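Local atomic coordinates of DynF (Micromonospora chersina, PDB entry 6UBL), a protein that is of unknown function but forms a beta barrel that holds a palmitic acid and belongs to the pathway that makes the enediyne dynemicin. Residues E16-G24 with P33-G41; W76-L85 with S127-V135. All coordinates share one frame; numbering follows the deposited sequence. Where two conformers were deposited one is given.

Contact 1: residues E16-G24 with P33-G41; sequences EGVPNVYAG and PEPGIDNLG. With PLM (palmitic acid), chain C.
Asn-39 reaches across to Asn-20 and Val-21, and it illustrates how one amide can stitch a short strand to its neighbour. Its ND2 spends both hydrogens on the other segment. One makes a nearly straight bond (173°) to a lone pair of Asn-20 OD1 at 3.0 Å, the two amide planes being turned 41° apart; the other reaches the backbone O of Val-21 from above its carbonyl plane, an oxygen that also accepts Asn-39 N at 3.2 Å. The Tyr-22 ring lies obliquely beside this amide, its CE1 3.5 Å from Asn-39 ND2, and a water joins its hydroxyl to Asn-39 OD1. Arg-65 supplies further bonds to OD1 of both asparagines. An alanine in place of Asn-39 would probably leave Asn-20 OD1 without its partner here and Tyr-22 without the amide it lies against. Ile-37 shares a side of the sheet with Asn-20, its CG2 3.5 Å from Asn-20 OD1. With CG1 of Val-18 anti to the backbone N (chi1 -178°), that methyl sits 3.4 Å from Gly-36 CA. Val-21 and Asp-38 point together to the other side, where Asp-38 OD2 stands 2.6 Å from O1 of the palmitic acid and makes a salt bridge to Arg-68, while its OD1 bonds the Tyr-205 hydroxyl. Two parallel bridges, Asn-20 with Ile-37 and Val-21 with Asp-38, thus lay a short N-terminal strand along strand 37-50 of the beta barrel.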
loop_
_atom_site.group_PDB
_atom_site.type_symbol
_atom_site.label_atom_id
_atom_site.label_comp_id
_atom_site.label_asym_id
_atom_site.label_seq_id
_atom_site.Cartn_x
_atom_site.Cartn_y
_atom_site.Cartn_z
ATOM N N GLU A 16 24.818 5.581 -8.531
ATOM C CA GLU A 16 26.184 5.717 -9.015
ATOM C C GLU A 16 26.428 7.140 -9.489
ATOM O O GLU A 16 25.624 7.707 -10.235
ATOM C CB GLU A 16 26.427 4.745 -10.172
ATOM C CG GLU A 16 26.772 3.351 -9.722
ATOM C CD GLU A 16 28.135 3.283 -9.068
ATOM O OE1 GLU A 16 28.957 4.204 -9.287
ATOM O OE2 GLU A 16 28.387 2.315 -8.324
ATOM N N GLY A 17 27.541 7.717 -9.047
ATOM C CA GLY A 17 27.900 9.072 -9.408
ATOM C C GLY A 17 27.119 10.159 -8.703
ATOM O O GLY A 17 27.298 11.338 -9.037
ATOM N N VAL A 18 26.238 9.807 -7.774
ATOM C CA VAL A 18 25.405 10.770 -7.060
ATOM C C VAL A 18 26.048 11.054 -5.703
ATOM O O VAL A 18 26.257 10.109 -4.921
ATOM C CB VAL A 18 23.974 10.248 -6.889
ATOM C CG1 VAL A 18 23.113 11.283 -6.187
ATOM C CG2 VAL A 18 23.389 9.877 -8.253
ATOM N N PRO A 19 26.392 12.303 -5.393
ATOM C CA PRO A 19 27.106 12.572 -4.141
ATOM C C PRO A 19 26.197 12.505 -2.923
ATOM O O PRO A 19 25.011 12.841 -2.963
ATOM C CB PRO A 19 27.629 14.003 -4.326
ATOM C CG PRO A 19 26.601 14.640 -5.205
ATOM C CD PRO A 19 26.156 13.539 -6.157
ATOM N N ASN A 20 26.790 12.080 -1.819
ATOM C CA ASN A 20 26.133 12.181 -0.531
ATOM C C ASN A 20 26.090 13.629 -0.065
ATOM O O ASN A 20 26.996 14.430 -0.334
ATOM C CB ASN A 20 26.893 11.323 0.469
ATOM C CG ASN A 20 26.503 9.871 0.388
ATOM O OD1 ASN A 20 25.487 9.455 0.932
ATOM N ND2 ASN A 20 27.278 9.097 -0.372
ATOM N N VAL A 21 25.015 13.954 0.642
ATOM C CA VAL A 21 24.816 15.259 1.249
ATOM C C VAL A 21 24.740 15.068 2.755
ATOM O O VAL A 21 23.976 14.224 3.248
ATOM C CB VAL A 21 23.545 15.942 0.721
ATOM C CG1 VAL A 21 23.466 17.370 1.225
ATOM C CG2 VAL A 21 23.510 15.904 -0.809
ATOM N N TYR A 22 25.534 15.853 3.481
ATOM C CA TYR A 22 25.653 15.752 4.927
ATOM C C TYR A 22 25.435 17.121 5.554
ATOM O O TYR A 22 25.252 18.128 4.863
ATOM C CB TYR A 22 27.062 15.287 5.309
ATOM C CG TYR A 22 27.413 13.927 4.776
ATOM C CD1 TYR A 22 26.847 12.787 5.320
ATOM C CD2 TYR A 22 28.296 13.794 3.729
ATOM C CE1 TYR A 22 27.171 11.538 4.830
ATOM C CE2 TYR A 22 28.625 12.558 3.222
ATOM C CZ TYR A 22 28.058 11.433 3.790
ATOM O OH TYR A 22 28.394 10.196 3.284
ATOM N N ALA A 23 25.459 17.140 6.887
ATOM C CA ALA A 23 25.326 18.383 7.639
ATOM C C ALA A 23 26.275 19.452 7.114
ATOM O O ALA A 23 27.427 19.172 6.769
ATOM C CB ALA A 23 25.617 18.129 9.121
ATOM N N GLY A 24 25.783 20.692 7.084
ATOM C CA GLY A 24 26.536 21.799 6.533
ATOM C C GLY A 24 25.891 22.273 5.247
ATOM O O GLY A 24 25.858 23.470 4.943
ATOM N N PRO A 33 16.761 20.790 -6.036
ATOM C CA PRO A 33 18.201 20.592 -5.823
ATOM C C PRO A 33 18.840 19.717 -6.891
ATOM O O PRO A 33 18.184 18.935 -7.580
ATOM C CB PRO A 33 18.256 19.882 -4.464
ATOM C CG PRO A 33 16.988 19.075 -4.440
ATOM C CD PRO A 33 15.952 19.935 -5.137
ATOM N N GLU A 34 20.157 19.864 -7.005
ATOM C CA GLU A 34 20.944 18.930 -7.788
ATOM C C GLU A 34 20.809 17.539 -7.173
ATOM O O GLU A 34 20.594 17.410 -5.962
ATOM C CB GLU A 34 22.418 19.344 -7.763
ATOM C CG GLU A 34 22.681 20.781 -8.185
ATOM C CD GLU A 34 22.540 20.992 -9.679
ATOM O OE1 GLU A 34 23.398 20.501 -10.438
ATOM O OE2 GLU A 34 21.564 21.649 -10.096
ATOM N N PRO A 35 20.921 16.480 -7.974
ATOM C CA PRO A 35 20.799 15.130 -7.408
ATOM C C PRO A 35 21.805 14.888 -6.288
ATOM O O PRO A 35 22.953 15.343 -6.342
ATOM C CB PRO A 35 21.044 14.195 -8.599
ATOM C CG PRO A 35 21.525 15.048 -9.718
ATOM C CD PRO A 35 21.084 16.462 -9.439
ATOM N N GLY A 36 21.357 14.153 -5.274
ATOM C CA GLY A 36 22.208 13.812 -4.149
ATOM C C GLY A 36 21.546 12.737 -3.320
ATOM O O GLY A 36 20.373 12.403 -3.519
ATOM N N ILE A 37 22.325 12.184 -2.397
ATOM C CA ILE A 37 21.834 11.220 -1.424
ATOM C C ILE A 37 21.740 11.953 -0.094
ATOM O O ILE A 37 22.767 12.298 0.506
ATOM C CB ILE A 37 22.759 10.001 -1.318
ATOM C CG1 ILE A 37 22.922 9.315 -2.675
ATOM C CG2 ILE A 37 22.184 9.029 -0.291
ATOM C CD1 ILE A 37 23.999 8.256 -2.695
ATOM N N ASP A 38 20.521 12.162 0.394
ATOM C CA ASP A 38 20.326 12.887 1.639
ATOM C C ASP A 38 20.550 11.942 2.813
ATOM O O ASP A 38 19.937 10.871 2.884
ATOM C CB ASP A 38 18.907 13.457 1.682
ATOM C CG ASP A 38 18.671 14.508 0.614
ATOM O OD1 ASP A 38 19.617 15.240 0.280
ATOM O OD2 ASP A 38 17.536 14.592 0.101
ATOM N N ASN A 39 21.410 12.354 3.744
ATOM C CA ASN A 39 21.673 11.611 4.975
ATOM C C ASN A 39 20.966 12.384 6.076
ATOM O O ASN A 39 21.450 13.424 6.518
ATOM C CB ASN A 39 23.167 11.501 5.224
ATOM C CG ASN A 39 23.868 10.641 4.181
ATOM O OD1 ASN A 39 24.078 9.443 4.393
ATOM N ND2 ASN A 39 24.213 11.239 3.050
ATOM N N LEU A 40 19.806 11.889 6.499
ATOM C CA LEU A 40 18.885 12.666 7.316
ATOM C C LEU A 40 18.504 11.959 8.607
ATOM O O LEU A 40 18.302 10.743 8.629
ATOM C CB LEU A 40 17.592 12.928 6.529
ATOM C CG LEU A 40 17.715 13.773 5.270
ATOM C CD1 LEU A 40 16.479 13.573 4.395
ATOM C CD2 LEU A 40 17.896 15.232 5.633
ATOM N N GLY A 41 18.341 12.747 9.664
ATOM C CA GLY A 41 17.770 12.222 10.880
ATOM C C GLY A 41 16.262 12.058 10.766
ATOM O O GLY A 41 15.606 12.695 9.940
HETATM C C1 PLM C . 14.317 13.726 0.181
HETATM O O1 PLM C . 15.408 13.171 0.641
HETATM O O2 PLM C . 14.303 14.766 -0.426
HETATM C C2 PLM C . 13.072 12.961 0.501
HETATM C C3 PLM C . 12.914 12.541 1.939
HETATM C C4 PLM C . 11.602 11.831 2.083
HETATM C C5 PLM C . 11.568 10.784 3.132
HETATM C C6 PLM C . 10.248 10.050 3.154
HETATM C C7 PLM C . 9.773 9.828 4.564
HETATM C C8 PLM C . 10.851 9.251 5.448
HETATM C C9 PLM C . 11.321 7.887 5.024
HETATM C CA PLM C . 10.575 6.789 5.732
HETATM C CB PLM C . 11.075 6.596 7.150
HETATM C CC PLM C . 11.122 5.149 7.537
HETATM C CD PLM C . 10.068 4.718 8.521
HETATM C CE PLM C . 9.730 3.260 8.343
HETATM C CF PLM C . 9.099 2.596 9.528
HETATM C CG PLM C . 8.820 1.158 9.274
HETATM O O HOH W 1 26.801 8.364 4.320
#

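Contact 2: residues W76-L85 with S127-V135; sequences WADAEVYTNL and SAKACRMAV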
loop_
_atom_site.group_PDB
_atom_site.type_symbol
_atom_site.label_atom_id
_atom_site.label_comp_id
_atom_site.label_asym_id
_atom_site.label_seq_id
_atom_site.Cartn_x
_atom_site.Cartn_y
_atom_site.Cartn_z
ATOM N N TRP A 76 10.506 25.421 -9.810
ATOM C CA TRP A 76 9.806 24.696 -8.750
ATOM C C TRP A 76 8.425 24.217 -9.186
ATOM O O TRP A 76 8.066 23.056 -8.968
ATOM C CB TRP A 76 9.709 25.569 -7.491
ATOM C CG TRP A 76 8.932 24.957 -6.360
ATOM C CD1 TRP A 76 7.608 25.149 -6.077
ATOM C CD2 TRP A 76 9.425 24.052 -5.357
ATOM N NE1 TRP A 76 7.250 24.428 -4.960
ATOM C CE2 TRP A 76 8.345 23.748 -4.498
ATOM C CE3 TRP A 76 10.669 23.480 -5.099
ATOM C CZ2 TRP A 76 8.471 22.890 -3.413
ATOM C CZ3 TRP A 76 10.797 22.621 -4.013
ATOM C CH2 TRP A 76 9.706 22.339 -3.183
ATOM N N ALA A 77 7.625 25.097 -9.794
ATOM C CA ALA A 77 6.220 24.764 -10.026
ATOM C C ALA A 77 6.081 23.475 -10.831
ATOM O O ALA A 77 5.158 22.686 -10.599
ATOM C CB ALA A 77 5.505 25.932 -10.710
ATOM N N ASP A 78 6.992 23.242 -11.778
ATOM C CA ASP A 78 6.958 22.083 -12.663
ATOM C C ASP A 78 7.786 20.907 -12.165
ATOM O O ASP A 78 7.714 19.823 -12.750
ATOM C CB ASP A 78 7.498 22.479 -14.041
ATOM C CG ASP A 78 6.616 23.485 -14.741
ATOM O OD1 ASP A 78 5.389 23.434 -14.530
ATOM O OD2 ASP A 78 7.152 24.344 -15.473
ATOM N N ALA A 79 8.586 21.098 -11.125
ATOM C CA ALA A 79 9.607 20.128 -10.765
ATOM C C ALA A 79 9.012 18.896 -10.096
ATOM O O ALA A 79 8.161 18.992 -9.197
ATOM C CB ALA A 79 10.629 20.760 -9.818
ATOM N N GLU A 80 9.489 17.733 -10.533
ATOM C CA GLU A 80 9.222 16.477 -9.865
ATOM C C GLU A 80 10.560 15.833 -9.542
ATOM O O GLU A 80 11.528 15.974 -10.298
ATOM C CB GLU A 80 8.471 15.539 -10.777
ATOM C CG GLU A 80 7.093 15.999 -11.158
ATOM C CD GLU A 80 6.392 14.949 -11.979
ATOM O OE1 GLU A 80 6.024 13.916 -11.396
ATOM O OE2 GLU A 80 6.284 15.130 -13.208
ATOM N N VAL A 81 10.610 15.122 -8.419
ATOM C CA VAL A 81 11.796 14.391 -7.989
ATOM C C VAL A 81 11.364 12.987 -7.597
ATOM O O VAL A 81 10.400 12.819 -6.836
ATOM C CB VAL A 81 12.500 15.101 -6.817
ATOM C CG1 VAL A 81 13.616 14.235 -6.253
ATOM C CG2 VAL A 81 13.051 16.454 -7.268
ATOM N N TYR A 82 12.082 11.988 -8.106
ATOM C CA TYR A 82 11.875 10.590 -7.757
ATOM C C TYR A 82 12.923 10.184 -6.733
ATOM O O TYR A 82 14.069 10.627 -6.794
ATOM C CB TYR A 82 11.979 9.735 -9.018
ATOM C CG TYR A 82 10.802 10.021 -9.918
ATOM C CD1 TYR A 82 9.609 9.339 -9.763
ATOM C CD2 TYR A 82 10.866 11.034 -10.867
ATOM C CE1 TYR A 82 8.515 9.620 -10.551
ATOM C CE2 TYR A 82 9.777 11.331 -11.665
ATOM C CZ TYR A 82 8.605 10.610 -11.500
ATOM O OH TYR A 82 7.509 10.892 -12.288
ATOM N N THR A 83 12.524 9.365 -5.775
ATOM C CA THR A 83 13.374 9.038 -4.641
ATOM C C THR A 83 13.433 7.530 -4.461
ATOM O O THR A 83 12.509 6.810 -4.831
ATOM C CB THR A 83 12.828 9.666 -3.352
ATOM O OG1 THR A 83 11.518 9.149 -3.099
ATOM C CG2 THR A 83 12.752 11.186 -3.463
ATOM N N ASN A 84 14.546 7.053 -3.913
ATOM C CA ASN A 84 14.620 5.703 -3.377
ATOM C C ASN A 84 15.165 5.812 -1.957
ATOM O O ASN A 84 16.128 6.541 -1.716
ATOM C CB ASN A 84 15.588 4.772 -4.125
ATOM C CG ASN A 84 15.120 4.332 -5.513
ATOM O OD1 ASN A 84 15.898 3.706 -6.241
ATOM N ND2 ASN A 84 13.873 4.620 -5.880
ATOM N N LEU A 85 14.590 5.048 -1.034
ATOM C CA LEU A 85 15.133 4.905 0.312
ATOM C C LEU A 85 16.134 3.756 0.245
ATOM O O LEU A 85 15.751 2.607 0.023
ATOM C CB LEU A 85 14.003 4.616 1.295
ATOM C CG LEU A 85 14.346 4.327 2.745
ATOM C CD1 LEU A 85 15.146 5.463 3.346
ATOM C CD2 LEU A 85 13.063 4.085 3.540
ATOM N N SER A 127 1.823 26.366 -3.833
ATOM C CA SER A 127 2.894 25.735 -4.591
ATOM C C SER A 127 3.513 24.546 -3.868
ATOM O O SER A 127 4.413 23.910 -4.426
ATOM C CB SER A 127 4.015 26.709 -4.994
ATOM O OG SER A 127 3.501 27.780 -5.764
ATOM N N ALA A 128 3.153 24.281 -2.616
ATOM C CA ALA A 128 3.800 23.194 -1.892
ATOM C C ALA A 128 3.534 21.864 -2.591
ATOM O O ALA A 128 2.525 21.671 -3.268
ATOM C CB ALA A 128 3.276 23.117 -0.456
ATOM N N LYS A 129 4.437 20.926 -2.383
ATOM C CA LYS A 129 4.345 19.630 -3.025
ATOM C C LYS A 129 3.984 18.548 -2.021
ATOM O O LYS A 129 3.855 18.790 -0.812
ATOM C CB LYS A 129 5.639 19.325 -3.785
ATOM C CG LYS A 129 5.830 20.320 -4.924
ATOM C CD LYS A 129 6.995 19.962 -5.826
ATOM C CE LYS A 129 7.275 21.054 -6.862
ATOM N NZ LYS A 129 6.208 21.207 -7.898
ATOM N N ALA A 130 3.750 17.353 -2.559
ATOM C CA ALA A 130 3.405 16.187 -1.764
ATOM C C ALA A 130 4.477 15.137 -1.988
ATOM O O ALA A 130 4.865 14.864 -3.125
ATOM C CB ALA A 130 2.047 15.643 -2.186
ATOM N N CYS A 131 4.933 14.545 -0.900
ATOM C CA CYS A 131 5.992 13.553 -0.877
ATOM C C CYS A 131 5.430 12.242 -0.356
ATOM O O CYS A 131 4.683 12.221 0.624
ATOM C CB CYS A 131 7.112 14.055 0.040
ATOM S SG CYS A 131 8.468 12.925 0.348
ATOM N N ARG A 132 5.800 11.151 -1.017
ATOM C CA ARG A 132 5.378 9.817 -0.622
ATOM C C ARG A 132 6.554 8.862 -0.788
ATOM O O ARG A 132 7.442 9.075 -1.626
ATOM C CB ARG A 132 4.179 9.296 -1.402
ATOM C CG ARG A 132 4.427 9.094 -2.880
ATOM C CD ARG A 132 3.129 8.878 -3.641
ATOM N NE ARG A 132 2.369 7.679 -3.242
ATOM C CZ ARG A 132 1.259 7.663 -2.512
ATOM N NH1 ARG A 132 0.750 8.776 -2.007
ATOM N NH2 ARG A 132 0.654 6.513 -2.251
ATOM N N MET A 133 6.552 7.803 0.027
ATOM C CA MET A 133 7.568 6.759 -0.035
ATOM C C MET A 133 6.884 5.453 0.351
ATOM O O MET A 133 6.143 5.405 1.338
ATOM C CB MET A 133 8.710 7.081 0.943
ATOM C CG MET A 133 9.873 6.099 0.928
ATOM S SD MET A 133 10.904 6.222 -0.556
ATOM C CE MET A 133 11.916 7.659 -0.144
ATOM N N ALA A 134 7.141 4.403 -0.423
ATOM C CA ALA A 134 6.578 3.075 -0.202
ATOM C C ALA A 134 7.717 2.164 0.238
ATOM O O ALA A 134 8.686 1.994 -0.505
ATOM C CB ALA A 134 5.942 2.543 -1.493
ATOM N N VAL A 135 7.616 1.606 1.446
ATOM C CA VAL A 135 8.765 1.024 2.129
ATOM C C VAL A 135 8.554 -0.447 2.444
ATOM O O VAL A 135 7.522 -0.834 3.001
ATOM C CB VAL A 135 9.091 1.801 3.416
ATOM C CG1 VAL A 135 10.223 1.142 4.191
ATOM C CG2 VAL A 135 9.446 3.240 3.083
HETATM O O HOH W 2 5.406 18.774 -9.374
HETATM O O HOH W 3 9.873 10.403 -1.286
#
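Strands 81-85 and 129-135 run in roughly the same direction, 36° apart, with axes that approach to 7.9 Å, so no backbone ladder joins them. In this beta barrel their parent strands, 81-92 and 129-141, both pair antiparallel with strand 108-115. Bends at chi2 and chi3 carry the tip of Met-133 over to Thr-83, where CE lies 3.3 Å from OG1; that hydroxyl also meets a water donating to the carbonyl O of Arg-132. Met-133 SD packs against Leu-85 CB, while Leu-85 CD2 touches Val-135 CG2 at 3.7 Å. Met-133 and Cys-131 touch the bound palmitic acid. Nearer the start of both segments, Lys-129 and Trp-76 run past one another head to tail, with CE over the indole face, 3.8 Å from the five-membered ring's centroid. The lysine's bent end (chi4 -68°) puts NZ in a cation-pi position above the same ring and within weak hydrogen-bonding range of the carbonyl oxygens of Trp-76, Ala-77 and Ala-79. Thr-116 and a water add bonds, a cluster of oxygens that would probably favour the charged ammonium. The indole edge is held too: Trp-76 NE1 donates to Ser-127 O at 2.9 Å, approaching from 44° above that carbonyl plane.

From the N terminus, contact 1 comes first and closes a short loop of eight residues between Gly-24 and Pro-33. Strands 37-50 and 54-68 then lead to contact 2, which closes a longer excursion of 41 residues that includes strands 100-104 and 108-115. The two loops follow in series, neither nested nor crossed, with centres 15 Å apart. They are nevertheless tied together: Trp-30 and Pro-32, from the loop closed by contact 1, meet Trp-76 and Ala-79, and strand 54-68 pairs with strands of both. The palmitic acid also reaches both, its carboxyl end at contact 1 and its chain at contact 2.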